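Local coordinates for protein type II 3-hydroxyacyl-CoA dehydrogenase (Thermus thermophilus, PDB 1UAY) that probably catalyses the NAD-dependent oxidation of 3-hydroxyacyl-CoA to 3-ketoacyl-CoA in fatty acid beta-oxidation, and holds adenosine in its Rossmann-fold nucleotide pocket, at residues S12-A17 against F181-L186; A17-L22 against V29-L34; A214-H219 against E229-D234. All coordinates share one frame; numbering follows the deposited sequence.

Contact 1. Residues S12-A17 against F181-L186; sequences SGLGRA and FDTPLL. With ADN (adenosine), chain C.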
ATOM      1  N   SER A  12       2.566  27.927 -13.047  1.00 10.27           N
ATOM      2  CA  SER A  12       3.378  28.047 -11.843  1.00 11.61           C
ATOM      3  C   SER A  12       3.748  26.716 -11.209  1.00 10.89           C
ATOM      4  O   SER A  12       3.322  25.652 -11.658  1.00 10.43           O
ATOM      5  CB  SER A  12       2.642  28.898 -10.806  1.00 14.98           C
ATOM      6  OG  SER A  12       1.471  28.237 -10.362  1.00 18.14           O
ATOM      7  N   GLY A  13       4.561  26.804 -10.162  1.00  9.82           N
ATOM      8  CA  GLY A  13       4.983  25.635  -9.412  1.00  8.50           C
ATOM      9  C   GLY A  13       5.500  24.432 -10.176  1.00  7.69           C
ATOM     10  O   GLY A  13       6.373  24.543 -11.034  1.00  9.11           O
ATOM     11  N   LEU A  14       4.950  23.267  -9.845  1.00  8.87           N
ATOM     12  CA  LEU A  14       5.366  22.011 -10.464  1.00  8.55           C
ATOM     13  C   LEU A  14       5.145  21.965 -11.970  1.00  7.10           C
ATOM     14  O   LEU A  14       6.035  21.562 -12.718  1.00  8.58           O
ATOM     15  CB  LEU A  14       4.638  20.841  -9.795  1.00  9.87           C
ATOM     16  CG  LEU A  14       4.757  20.774  -8.270  1.00 10.80           C
ATOM     17  CD1 LEU A  14       4.106  19.493  -7.779  1.00 11.45           C
ATOM     18  CD2 LEU A  14       6.218  20.820  -7.847  1.00 12.32           C
ATOM     19  N   GLY A  15       3.960  22.377 -12.410  1.00  7.52           N
ATOM     20  CA  GLY A  15       3.659  22.373 -13.832  1.00  7.40           C
ATOM     21  C   GLY A  15       4.616  23.263 -14.601  1.00  7.57           C
ATOM     22  O   GLY A  15       5.097  22.903 -15.678  1.00  7.80           O
ATOM     23  N   ARG A  16       4.893  24.440 -14.047  1.00  7.39           N
ATOM     24  CA  ARG A  16       5.805  25.379 -14.686  1.00  7.13           C
ATOM     25  C   ARG A  16       7.182  24.746 -14.861  1.00  7.05           C
ATOM     26  O   ARG A  16       7.773  24.818 -15.936  1.00  7.12           O
ATOM     27  CB  ARG A  16       5.922  26.653 -13.845  1.00  7.99           C
ATOM     28  CG  ARG A  16       6.986  27.631 -14.321  1.00  8.71           C
ATOM     29  CD  ARG A  16       6.943  28.912 -13.489  1.00 10.07           C
ATOM     30  NE  ARG A  16       7.967  29.875 -13.892  1.00 11.00           N
ATOM     31  CZ  ARG A  16       9.248  29.799 -13.551  1.00 13.08           C
ATOM     32  NH1 ARG A  16       9.681  28.802 -12.788  1.00 14.42           N
ATOM     33  NH2 ARG A  16      10.104  30.719 -13.980  1.00 15.02           N
ATOM     34  N   ALA A  17       7.691  24.121 -13.803  1.00  7.30           N
ATOM     35  CA  ALA A  17       9.005  23.493 -13.873  1.00  7.20           C
ATOM     36  C   ALA A  17       9.028  22.389 -14.929  1.00  6.90           C
ATOM     37  O   ALA A  17       9.978  22.278 -15.704  1.00  8.41           O
ATOM     38  CB  ALA A  17       9.393  22.932 -12.513  1.00  7.98           C
ATOM     39  N   PHE A 181       5.896  20.518  -1.381  1.00  9.71           N
ATOM     40  CA  PHE A 181       6.501  21.422  -2.356  1.00 11.00           C
ATOM     41  C   PHE A 181       5.702  22.720  -2.274  1.00 12.72           C
ATOM     42  O   PHE A 181       4.738  22.815  -1.519  1.00 13.73           O
ATOM     43  CB  PHE A 181       6.370  20.888  -3.790  1.00 10.25           C
ATOM     44  CG  PHE A 181       7.304  19.761  -4.129  1.00  9.70           C
ATOM     45  CD1 PHE A 181       7.092  18.481  -3.631  1.00 10.00           C
ATOM     46  CD2 PHE A 181       8.375  19.975  -4.992  1.00  9.44           C
ATOM     47  CE1 PHE A 181       7.933  17.427  -3.995  1.00 10.37           C
ATOM     48  CE2 PHE A 181       9.222  18.931  -5.361  1.00 10.62           C
ATOM     49  CZ  PHE A 181       8.999  17.653  -4.861  1.00  9.96           C
ATOM     50  N   ASP A 182       6.097  23.710  -3.063  1.00 14.78           N
ATOM     51  CA  ASP A 182       5.389  24.983  -3.096  1.00 16.45           C
ATOM     52  C   ASP A 182       4.191  24.798  -4.026  1.00 17.99           C
ATOM     53  O   ASP A 182       4.243  25.153  -5.201  1.00 20.16           O
ATOM     54  CB  ASP A 182       6.309  26.075  -3.639  1.00 17.23           C
ATOM     55  CG  ASP A 182       5.653  27.437  -3.650  1.00 20.05           C
ATOM     56  OD1 ASP A 182       6.182  28.338  -4.331  1.00 22.28           O
ATOM     57  OD2 ASP A 182       4.614  27.606  -2.974  1.00 20.31           O
ATOM     58  N   THR A 183       3.114  24.233  -3.487  1.00 18.48           N
ATOM     59  CA  THR A 183       1.905  23.966  -4.258  1.00 20.19           C
ATOM     60  C   THR A 183       0.669  24.498  -3.535  1.00 20.09           C
ATOM     61  O   THR A 183       0.770  25.010  -2.421  1.00 20.63           O
ATOM     62  CB  THR A 183       1.727  22.453  -4.465  1.00 20.63           C
ATOM     63  OG1 THR A 183       1.481  21.829  -3.198  1.00 22.26           O
ATOM     64  CG2 THR A 183       2.979  21.849  -5.085  1.00 21.70           C
ATOM     65  N   PRO A 184      -0.516  24.386  -4.162  1.00 20.24           N
ATOM     66  CA  PRO A 184      -1.744  24.869  -3.525  1.00 20.81           C
ATOM     67  C   PRO A 184      -1.929  24.313  -2.113  1.00 21.39           C
ATOM     68  O   PRO A 184      -2.521  24.964  -1.254  1.00 21.94           O
ATOM     69  CB  PRO A 184      -2.832  24.396  -4.482  1.00 20.10           C
ATOM     70  CG  PRO A 184      -2.164  24.529  -5.811  1.00 21.21           C
ATOM     71  CD  PRO A 184      -0.787  23.946  -5.545  1.00 20.29           C
ATOM     72  N   LEU A 185      -1.421  23.106  -1.880  1.00 21.38           N
ATOM     73  CA  LEU A 185      -1.528  22.475  -0.569  1.00 22.29           C
ATOM     74  C   LEU A 185      -0.865  23.360   0.482  1.00 21.74           C
ATOM     75  O   LEU A 185      -1.476  23.711   1.493  1.00 22.58           O
ATOM     76  CB  LEU A 185      -0.855  21.096  -0.588  1.00 21.79           C
ATOM     77  CG  LEU A 185      -0.846  20.240   0.687  1.00 23.33           C
ATOM     78  CD1 LEU A 185      -0.370  18.838   0.342  1.00 23.96           C
ATOM     79  CD2 LEU A 185       0.054  20.858   1.746  1.00 24.08           C
ATOM     80  N   LEU A 186       0.390  23.716   0.231  1.00 21.07           N
ATOM     81  CA  LEU A 186       1.160  24.553   1.144  1.00 20.21           C
ATOM     82  C   LEU A 186       0.656  25.992   1.155  1.00 19.69           C
ATOM     83  O   LEU A 186       0.556  26.622   2.208  1.00 19.04           O
ATOM     84  CB  LEU A 186       2.637  24.539   0.739  1.00 20.35           C
ATOM     85  CG  LEU A 186       3.614  25.313   1.628  1.00 21.96           C
ATOM     86  CD1 LEU A 186       3.750  24.609   2.971  1.00 22.93           C
ATOM     87  CD2 LEU A 186       4.969  25.407   0.941  1.00 22.13           C
TER
HETATM   88  O5' ADN C1001      -1.337  23.428  -9.929  1.00 22.95           O
HETATM   89  C5' ADN C1001      -1.263  24.851  -9.811  1.00 21.38           C
HETATM   90  C4' ADN C1001      -1.503  25.399 -11.237  1.00 20.01           C
HETATM   91  O4' ADN C1001      -2.874  24.905 -11.385  1.00 19.51           O
HETATM   92  C3' ADN C1001      -1.703  26.915 -11.063  1.00 19.56           C
HETATM   93  O3' ADN C1001      -0.807  27.505 -12.032  1.00 19.61           O
HETATM   94  C2' ADN C1001      -3.176  27.236 -11.399  1.00 18.38           C
HETATM   95  O2' ADN C1001      -3.424  28.450 -12.108  1.00 17.09           O
HETATM   96  C1' ADN C1001      -3.598  25.913 -12.054  1.00 17.97           C
HETATM   97  N9  ADN C1001      -5.035  25.586 -12.058  1.00 16.65           N
HETATM   98  C8  ADN C1001      -5.888  25.507 -10.926  1.00 16.87           C
HETATM   99  N7  ADN C1001      -7.121  25.175 -11.190  1.00 17.33           N
HETATM  100  C5  ADN C1001      -7.121  25.007 -12.578  1.00 14.91           C
HETATM  101  C6  ADN C1001      -8.147  24.631 -13.548  1.00 15.30           C
HETATM  102  N6  ADN C1001      -9.406  24.363 -13.194  1.00 12.90           N
HETATM  103  N1  ADN C1001      -7.787  24.559 -14.898  1.00 15.15           N
HETATM  104  C2  ADN C1001      -6.499  24.833 -15.294  1.00 15.35           C
HETATM  105  N3  ADN C1001      -5.455  25.190 -14.469  1.00 14.91           N
HETATM  106  C4  ADN C1001      -5.838  25.260 -13.131  1.00 15.92           C
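The phenyl ring of F181 is met obliquely by one methyl of L14, whose CD2 lies 3.7 Å from CD2 of the ring, and the two side chains cross at about a right angle. This apolar touch joins the first turn of helix 13-25, just after the glycine-rich turn of the Rossmann fold of short-chain dehydrogenases, to the loop leading into the short helix 184-187. L14 suits the place because its two methyls divide the work. CD2 goes to the phenyl ring, while CD1 packs against CG2 of T183 at 3.8 Å. Its CG stands beside the backbone N (chi1 -53°), an arrangement that carries the methyls across toward the 181-186 segment. T183 presents its methyl to this leucine and holds the N-cap position just before the helix.

G13 comes nearest in backbone terms, its CA 6.2 Å from that of T183, and its positive phi of 48° is easiest for glycine; the carbonyl O of D182 lies 4.3 Å from the CA of G13. D182 is the centre of an inverse gamma turn, and its OD2 is hydrogen-bonded to Q187. Y213 on helix 210-222 also touches L14, and M225 of the second subunit packs on F181.

S12 looks to the nucleotide pocket instead. Its hydroxyl sits between the backbone N and the carbonyl carbon (chi1 66°), beside the ribose, with OG 2.9 Å from O3' of adenosine.

Contact 2. Residues A17-L22 against V29-L34; sequences AAALAL and VVVLDL. With ADN (adenosine), chain C.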
ATOM      1  N   ALA A  17       7.691  24.121 -13.803  1.00  7.30           N
ATOM      2  CA  ALA A  17       9.005  23.493 -13.873  1.00  7.20           C
ATOM      3  C   ALA A  17       9.028  22.389 -14.929  1.00  6.90           C
ATOM      4  O   ALA A  17       9.978  22.278 -15.704  1.00  8.41           O
ATOM      5  CB  ALA A  17       9.393  22.932 -12.513  1.00  7.98           C
ATOM      6  N   ALA A  18       7.982  21.571 -14.965  1.00  7.38           N
ATOM      7  CA  ALA A  18       7.917  20.497 -15.947  1.00  7.80           C
ATOM      8  C   ALA A  18       7.892  21.070 -17.363  1.00  7.80           C
ATOM      9  O   ALA A  18       8.584  20.576 -18.253  1.00  7.89           O
ATOM     10  CB  ALA A  18       6.685  19.640 -15.702  1.00  8.71           C
ATOM     11  N   ALA A  19       7.095  22.116 -17.568  1.00  7.62           N
ATOM     12  CA  ALA A  19       6.996  22.741 -18.881  1.00  8.23           C
ATOM     13  C   ALA A  19       8.345  23.283 -19.351  1.00  8.54           C
ATOM     14  O   ALA A  19       8.739  23.068 -20.493  1.00  7.88           O
ATOM     15  CB  ALA A  19       5.962  23.859 -18.848  1.00  7.62           C
ATOM     16  N   LEU A  20       9.050  23.981 -18.466  1.00  8.35           N
ATOM     17  CA  LEU A  20      10.354  24.540 -18.810  1.00  9.02           C
ATOM     18  C   LEU A  20      11.379  23.440 -19.087  1.00  8.46           C
ATOM     19  O   LEU A  20      12.189  23.560 -20.003  1.00  9.87           O
ATOM     20  CB  LEU A  20      10.852  25.457 -17.686  1.00 10.01           C
ATOM     21  CG  LEU A  20      10.065  26.762 -17.512  1.00  9.65           C
ATOM     22  CD1 LEU A  20      10.540  27.495 -16.265  1.00 11.83           C
ATOM     23  CD2 LEU A  20      10.243  27.631 -18.748  1.00 12.36           C
ATOM     24  N   ALA A  21      11.340  22.367 -18.304  1.00  8.05           N
ATOM     25  CA  ALA A  21      12.272  21.261 -18.502  1.00  8.35           C
ATOM     26  C   ALA A  21      12.006  20.568 -19.835  1.00  8.17           C
ATOM     27  O   ALA A  21      12.936  20.188 -20.545  1.00 10.40           O
ATOM     28  CB  ALA A  21      12.152  20.264 -17.362  1.00  9.84           C
ATOM     29  N   LEU A  22      10.732  20.401 -20.174  1.00  8.15           N
ATOM     30  CA  LEU A  22      10.376  19.762 -21.434  1.00  7.69           C
ATOM     31  C   LEU A  22      10.799  20.635 -22.610  1.00  8.91           C
ATOM     32  O   LEU A  22      11.264  20.132 -23.634  1.00  9.17           O
ATOM     33  CB  LEU A  22       8.869  19.495 -21.477  1.00  7.72           C
ATOM     34  CG  LEU A  22       8.397  18.369 -20.551  1.00  7.82           C
ATOM     35  CD1 LEU A  22       6.885  18.403 -20.420  1.00  9.16           C
ATOM     36  CD2 LEU A  22       8.870  17.025 -21.093  1.00 10.23           C
ATOM     37  N   VAL A  29       6.255  22.769 -26.327  1.00  8.85           N
ATOM     38  CA  VAL A  29       5.363  22.780 -25.173  1.00  8.80           C
ATOM     39  C   VAL A  29       4.176  23.729 -25.157  1.00  8.47           C
ATOM     40  O   VAL A  29       4.311  24.931 -25.399  1.00  9.17           O
ATOM     41  CB  VAL A  29       6.184  23.033 -23.886  1.00  7.53           C
ATOM     42  CG1 VAL A  29       5.286  22.977 -22.663  1.00  8.88           C
ATOM     43  CG2 VAL A  29       7.303  22.007 -23.775  1.00  8.16           C
ATOM     44  N   VAL A  30       3.012  23.163 -24.852  1.00  7.37           N
ATOM     45  CA  VAL A  30       1.779  23.920 -24.728  1.00  7.78           C
ATOM     46  C   VAL A  30       1.340  23.807 -23.275  1.00  6.89           C
ATOM     47  O   VAL A  30       1.302  22.711 -22.710  1.00  8.11           O
ATOM     48  CB  VAL A  30       0.651  23.359 -25.615  1.00  6.99           C
ATOM     49  CG1 VAL A  30      -0.666  24.061 -25.284  1.00  9.17           C
ATOM     50  CG2 VAL A  30       0.995  23.563 -27.080  1.00  8.69           C
ATOM     51  N   VAL A  31       1.033  24.947 -22.671  1.00  7.54           N
ATOM     52  CA  VAL A  31       0.572  24.993 -21.294  1.00  7.64           C
ATOM     53  C   VAL A  31      -0.924  25.274 -21.261  1.00  8.10           C
ATOM     54  O   VAL A  31      -1.409  26.136 -21.992  1.00  8.59           O
ATOM     55  CB  VAL A  31       1.283  26.123 -20.503  1.00  7.05           C
ATOM     56  CG1 VAL A  31       0.565  26.371 -19.179  1.00  9.14           C
ATOM     57  CG2 VAL A  31       2.737  25.757 -20.255  1.00  8.82           C
ATOM     58  N   LEU A  32      -1.656  24.521 -20.444  1.00  7.31           N
ATOM     59  CA  LEU A  32      -3.083  24.759 -20.254  1.00  7.22           C
ATOM     60  C   LEU A  32      -3.182  25.170 -18.792  1.00  7.51           C
ATOM     61  O   LEU A  32      -2.816  24.408 -17.895  1.00  7.81           O
ATOM     62  CB  LEU A  32      -3.923  23.500 -20.494  1.00  7.53           C
ATOM     63  CG  LEU A  32      -5.405  23.669 -20.119  1.00  7.85           C
ATOM     64  CD1 LEU A  32      -6.028  24.818 -20.911  1.00  8.91           C
ATOM     65  CD2 LEU A  32      -6.154  22.371 -20.379  1.00  9.79           C
ATOM     66  N   ASP A  33      -3.662  26.382 -18.554  1.00  7.60           N
ATOM     67  CA  ASP A  33      -3.772  26.900 -17.197  1.00  8.53           C
ATOM     68  C   ASP A  33      -4.775  28.046 -17.224  1.00  8.96           C
ATOM     69  O   ASP A  33      -5.039  28.621 -18.282  1.00  8.40           O
ATOM     70  CB  ASP A  33      -2.393  27.404 -16.747  1.00  9.42           C
ATOM     71  CG  ASP A  33      -2.290  27.608 -15.246  1.00  9.99           C
ATOM     72  OD1 ASP A  33      -3.015  28.469 -14.700  1.00 11.60           O
ATOM     73  OD2 ASP A  33      -1.465  26.913 -14.612  1.00  8.71           O
ATOM     74  N   LEU A  34      -5.345  28.365 -16.067  1.00  8.77           N
ATOM     75  CA  LEU A  34      -6.306  29.458 -15.981  1.00  9.94           C
ATOM     76  C   LEU A  34      -5.602  30.782 -16.244  1.00 10.67           C
ATOM     77  O   LEU A  34      -6.232  31.763 -16.636  1.00 11.39           O
ATOM     78  CB  LEU A  34      -6.937  29.501 -14.590  1.00 11.12           C
ATOM     79  CG  LEU A  34      -7.824  28.325 -14.189  1.00 13.33           C
ATOM     80  CD1 LEU A  34      -8.154  28.429 -12.708  1.00 14.66           C
ATOM     81  CD2 LEU A  34      -9.092  28.322 -15.028  1.00 14.84           C
TER
HETATM   82  O5' ADN C1001      -1.337  23.428  -9.929  1.00 22.95           O
HETATM   83  C5' ADN C1001      -1.263  24.851  -9.811  1.00 21.38           C
HETATM   84  C4' ADN C1001      -1.503  25.399 -11.237  1.00 20.01           C
HETATM   85  O4' ADN C1001      -2.874  24.905 -11.385  1.00 19.51           O
HETATM   86  C3' ADN C1001      -1.703  26.915 -11.063  1.00 19.56           C
HETATM   87  O3' ADN C1001      -0.807  27.505 -12.032  1.00 19.61           O
HETATM   88  C2' ADN C1001      -3.176  27.236 -11.399  1.00 18.38           C
HETATM   89  O2' ADN C1001      -3.424  28.450 -12.108  1.00 17.09           O
HETATM   90  C1' ADN C1001      -3.598  25.913 -12.054  1.00 17.97           C
HETATM   91  N9  ADN C1001      -5.035  25.586 -12.058  1.00 16.65           N
HETATM   92  C8  ADN C1001      -5.888  25.507 -10.926  1.00 16.87           C
HETATM   93  N7  ADN C1001      -7.121  25.175 -11.190  1.00 17.33           N
HETATM   94  C5  ADN C1001      -7.121  25.007 -12.578  1.00 14.91           C
HETATM   95  C6  ADN C1001      -8.147  24.631 -13.548  1.00 15.30           C
HETATM   96  N6  ADN C1001      -9.406  24.363 -13.194  1.00 12.90           N
HETATM   97  N1  ADN C1001      -7.787  24.559 -14.898  1.00 15.15           N
HETATM   98  C2  ADN C1001      -6.499  24.833 -15.294  1.00 15.35           C
HETATM   99  N3  ADN C1001      -5.455  25.190 -14.469  1.00 14.91           N
HETATM  100  C4  ADN C1001      -5.838  25.260 -13.131  1.00 15.92           C
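A19 and V29 face each other where helix 17-22 and strand 29-33 run nearly antiparallel, at 168°, with their axes 8.8 Å apart at closest approach. Their CA atoms are 6.5 Å apart, a close spacing that the single methyl of alanine fills. That CB is met by two valines from the strand, CG1 of V29 and CG2 of V31, each 4.0 Å away. V29 spreads its branches, since CG2, beside the backbone N, turns to CB of L22 at 3.7 Å and also lies near the carbonyl O of A19. Branched valines favour the extended backbone of a strand and still offer methyls to the helix.

This is the second half of a beta-alpha-beta unit, strand 4-8, helix 13-25 and strand 28-33, the opening unit of the Rossmann fold; A5 and V7 of the first strand also touch L22.

At the far end of the strand D33 grips the ribose of adenosine with both carboxylate oxygens, OD1 accepting from O2' at 2.6 Å and OD2 from O3' at 2.7 Å. Backbone N-H groups of R35 and A11 bond to OD1 and OD2 respectively, which fixes the carboxylate's rotation. L34 lays CD1 3.6 Å from C5 of the adenine.

Contact 3. Residues A214-H219 against E229-D234; sequences AALVLH and EVVRLD
L216 meets both V231 and L233 through a single methyl: CD2 lies 3.8 Å from CG1 of V231 and 4.1 Å from CD2 of L233. Each pair reaches across tip to tip, and the backbones stay well apart, with the CA atoms of L216 and L233 8.4 Å from each other. The leucine covers that distance because CG is anti to its backbone N (chi1 176°), extending the chain from the helix toward the strand. V231 and L233 alternate with R232, so the two apolar side chains leave the strand toward the helix while R232 starts out away from it.

The guanidinium of R232 grips D234 side-on. NE (2.7 Å) and NH2 (3.0 Å) both bond to the one oxygen OD2, which lies in the guanidinium plane. This salt bridge pins the arginine's flat head, and E140 forms a second one with NH2. The other carboxylate oxygen of D234, OD1, takes the backbone N-H of A236, so the acid is tied to the chain just beyond it.

Strand 230-233 is the last of the parallel sheet within the chain and pairs with strand 171-178. The second subunit continues the contact: OE2 of E229 bonds to the backbone N of R232 of that subunit, the reciprocal bond forms as well, and H219 stacks on H219 of the same neighbour. Helix 210-222 lies between this strand and helix 13-25, where A214 touches A17 and A21.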
ATOM      1  N   ALA A 214      10.227  18.111 -11.856  1.00  7.27           N
ATOM      2  CA  ALA A 214      10.426  18.098 -13.300  1.00  7.24           C
ATOM      3  C   ALA A 214      11.411  17.012 -13.724  1.00  7.11           C
ATOM      4  O   ALA A 214      11.211  16.350 -14.740  1.00  7.30           O
ATOM      5  CB  ALA A 214      10.923  19.457 -13.776  1.00  7.45           C
ATOM      6  N   ALA A 215      12.477  16.835 -12.949  1.00  7.03           N
ATOM      7  CA  ALA A 215      13.481  15.824 -13.266  1.00  7.63           C
ATOM      8  C   ALA A 215      12.874  14.421 -13.266  1.00  7.15           C
ATOM      9  O   ALA A 215      13.193  13.599 -14.129  1.00  7.85           O
ATOM     10  CB  ALA A 215      14.637  15.900 -12.270  1.00  8.13           C
ATOM     11  N   LEU A 216      12.008  14.141 -12.296  1.00  6.67           N
ATOM     12  CA  LEU A 216      11.374  12.830 -12.236  1.00  6.94           C
ATOM     13  C   LEU A 216      10.436  12.646 -13.429  1.00  6.89           C
ATOM     14  O   LEU A 216      10.401  11.575 -14.044  1.00  7.47           O
ATOM     15  CB  LEU A 216      10.594  12.659 -10.930  1.00  6.66           C
ATOM     16  CG  LEU A 216       9.802  11.350 -10.811  1.00  7.04           C
ATOM     17  CD1 LEU A 216      10.730  10.151 -10.954  1.00  7.92           C
ATOM     18  CD2 LEU A 216       9.084  11.316  -9.470  1.00  8.56           C
ATOM     19  N   VAL A 217       9.678  13.687 -13.760  1.00  7.51           N
ATOM     20  CA  VAL A 217       8.769  13.605 -14.895  1.00  7.30           C
ATOM     21  C   VAL A 217       9.559  13.278 -16.158  1.00  6.96           C
ATOM     22  O   VAL A 217       9.163  12.407 -16.935  1.00  8.14           O
ATOM     23  CB  VAL A 217       7.985  14.926 -15.086  1.00  6.96           C
ATOM     24  CG1 VAL A 217       7.225  14.908 -16.410  1.00  9.21           C
ATOM     25  CG2 VAL A 217       7.014  15.111 -13.930  1.00  8.58           C
ATOM     26  N   LEU A 218      10.676  13.967 -16.374  1.00  7.32           N
ATOM     27  CA  LEU A 218      11.466  13.681 -17.567  1.00  8.11           C
ATOM     28  C   LEU A 218      12.049  12.267 -17.539  1.00  7.63           C
ATOM     29  O   LEU A 218      12.167  11.591 -18.555  1.00  8.91           O
ATOM     30  CB  LEU A 218      12.601  14.702 -17.654  1.00  9.27           C
ATOM     31  CG  LEU A 218      12.270  15.848 -18.610  1.00 11.70           C
ATOM     32  CD1 LEU A 218      11.142  16.730 -18.075  1.00 14.10           C
ATOM     33  CD2 LEU A 218      13.458  16.779 -18.860  1.00 15.94           C
ATOM     34  N   HIS A 219      12.418  11.755 -16.369  1.00  7.06           N
ATOM     35  CA  HIS A 219      12.928  10.394 -16.328  1.00  6.39           C
ATOM     36  C   HIS A 219      11.816   9.417 -16.691  1.00  7.27           C
ATOM     37  O   HIS A 219      12.049   8.437 -17.396  1.00  7.48           O
ATOM     38  CB  HIS A 219      13.478  10.019 -14.955  1.00  7.41           C
ATOM     39  CG  HIS A 219      13.991   8.614 -14.903  1.00  7.10           C
ATOM     40  ND1 HIS A 219      15.068   8.197 -15.655  1.00  8.82           N
ATOM     41  CD2 HIS A 219      13.509   7.508 -14.289  1.00  7.01           C
ATOM     42  CE1 HIS A 219      15.223   6.893 -15.512  1.00  7.91           C
ATOM     43  NE2 HIS A 219      14.289   6.449 -14.689  1.00  8.99           N
ATOM     44  N   GLU A 229       2.377   2.852 -12.203  1.00  6.68           N
ATOM     45  CA  GLU A 229       2.900   3.011 -10.855  1.00  7.07           C
ATOM     46  C   GLU A 229       2.729   4.435 -10.332  1.00  7.12           C
ATOM     47  O   GLU A 229       2.569   5.384 -11.105  1.00  6.42           O
ATOM     48  CB  GLU A 229       4.391   2.618 -10.852  1.00  8.17           C
ATOM     49  CG  GLU A 229       5.228   3.157  -9.683  1.00  9.90           C
ATOM     50  CD  GLU A 229       4.952   2.462  -8.363  1.00 11.26           C
ATOM     51  OE1 GLU A 229       3.782   2.113  -8.102  1.00 11.63           O
ATOM     52  OE2 GLU A 229       5.910   2.284  -7.575  1.00 13.06           O
ATOM     53  N   VAL A 230       2.739   4.556  -9.010  1.00  6.81           N
ATOM     54  CA  VAL A 230       2.654   5.843  -8.330  1.00  7.45           C
ATOM     55  C   VAL A 230       4.016   6.006  -7.665  1.00  7.52           C
ATOM     56  O   VAL A 230       4.411   5.176  -6.848  1.00  9.17           O
ATOM     57  CB  VAL A 230       1.558   5.858  -7.242  1.00  8.34           C
ATOM     58  CG1 VAL A 230       1.619   7.163  -6.462  1.00 11.02           C
ATOM     59  CG2 VAL A 230       0.187   5.690  -7.880  1.00 10.21           C
ATOM     60  N   VAL A 231       4.734   7.064  -8.026  1.00  6.53           N
ATOM     61  CA  VAL A 231       6.054   7.314  -7.462  1.00  7.99           C
ATOM     62  C   VAL A 231       6.016   8.449  -6.450  1.00  7.71           C
ATOM     63  O   VAL A 231       5.693   9.586  -6.797  1.00  7.47           O
ATOM     64  CB  VAL A 231       7.075   7.686  -8.560  1.00  9.27           C
ATOM     65  CG1 VAL A 231       8.459   7.863  -7.943  1.00  9.25           C
ATOM     66  CG2 VAL A 231       7.097   6.613  -9.634  1.00 10.86           C
ATOM     67  N   ARG A 232       6.332   8.134  -5.198  1.00  8.55           N
ATOM     68  CA  ARG A 232       6.359   9.142  -4.143  1.00  7.66           C
ATOM     69  C   ARG A 232       7.650   9.948  -4.255  1.00  8.13           C
ATOM     70  O   ARG A 232       8.741   9.384  -4.322  1.00  8.63           O
ATOM     71  CB  ARG A 232       6.291   8.487  -2.756  1.00  8.42           C
ATOM     72  CG  ARG A 232       5.015   7.692  -2.491  1.00  9.92           C
ATOM     73  CD  ARG A 232       4.969   7.131  -1.062  1.00 12.28           C
ATOM     74  NE  ARG A 232       5.005   8.190  -0.053  1.00 10.74           N
ATOM     75  CZ  ARG A 232       4.166   8.279   0.975  1.00  8.69           C
ATOM     76  NH1 ARG A 232       3.210   7.372   1.145  1.00 10.59           N
ATOM     77  NH2 ARG A 232       4.279   9.280   1.833  1.00  9.38           N
ATOM     78  N   LEU A 233       7.517  11.269  -4.279  1.00  6.75           N
ATOM     79  CA  LEU A 233       8.665  12.176  -4.363  1.00  7.05           C
ATOM     80  C   LEU A 233       8.452  13.046  -3.136  1.00  7.87           C
ATOM     81  O   LEU A 233       7.881  14.137  -3.227  1.00  8.42           O
ATOM     82  CB  LEU A 233       8.580  13.007  -5.642  1.00  8.64           C
ATOM     83  CG  LEU A 233       9.769  13.918  -5.938  1.00  7.54           C
ATOM     84  CD1 LEU A 233      11.029  13.088  -6.135  1.00  8.71           C
ATOM     85  CD2 LEU A 233       9.472  14.730  -7.191  1.00  8.60           C
ATOM     86  N   ASP A 234       8.943  12.571  -1.993  1.00  7.41           N
ATOM     87  CA  ASP A 234       8.665  13.243  -0.736  1.00  6.75           C
ATOM     88  C   ASP A 234       9.726  13.317   0.354  1.00  6.56           C
ATOM     89  O   ASP A 234       9.388  13.632   1.494  1.00  7.81           O
ATOM     90  CB  ASP A 234       7.428  12.583  -0.130  1.00  7.23           C
ATOM     91  CG  ASP A 234       7.633  11.094   0.106  1.00  7.40           C
ATOM     92  OD1 ASP A 234       8.804  10.653   0.127  1.00  8.23           O
ATOM     93  OD2 ASP A 234       6.638  10.365   0.282  1.00  9.99           O
TER

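How the contacts relate
Contacts 2 and 3 are both buried helix-to-strand packing, built from alanine, valine and leucine on the same parallel sheet, but near different ends of it: contact 2 uses strand 28-33, next to the outermost strand 42-45, and contact 3 the outermost strand 230-233 at the subunit interface. Contact 1 is only partly buried and joins a helix start to a loop. Contacts 1 and 2 both use helix 13-25, their segments overlapping at A17, and both reach adenosine, with D33 bonded to the ribose in contact 2 and S12 close to it in contact 1; the charged pair of contact 3 lies within the 229-234 segment itself. Helix 210-222 packs on helix 13-25, CB of A214 lying 3.5 Å from O of A17, and F181 touches L233.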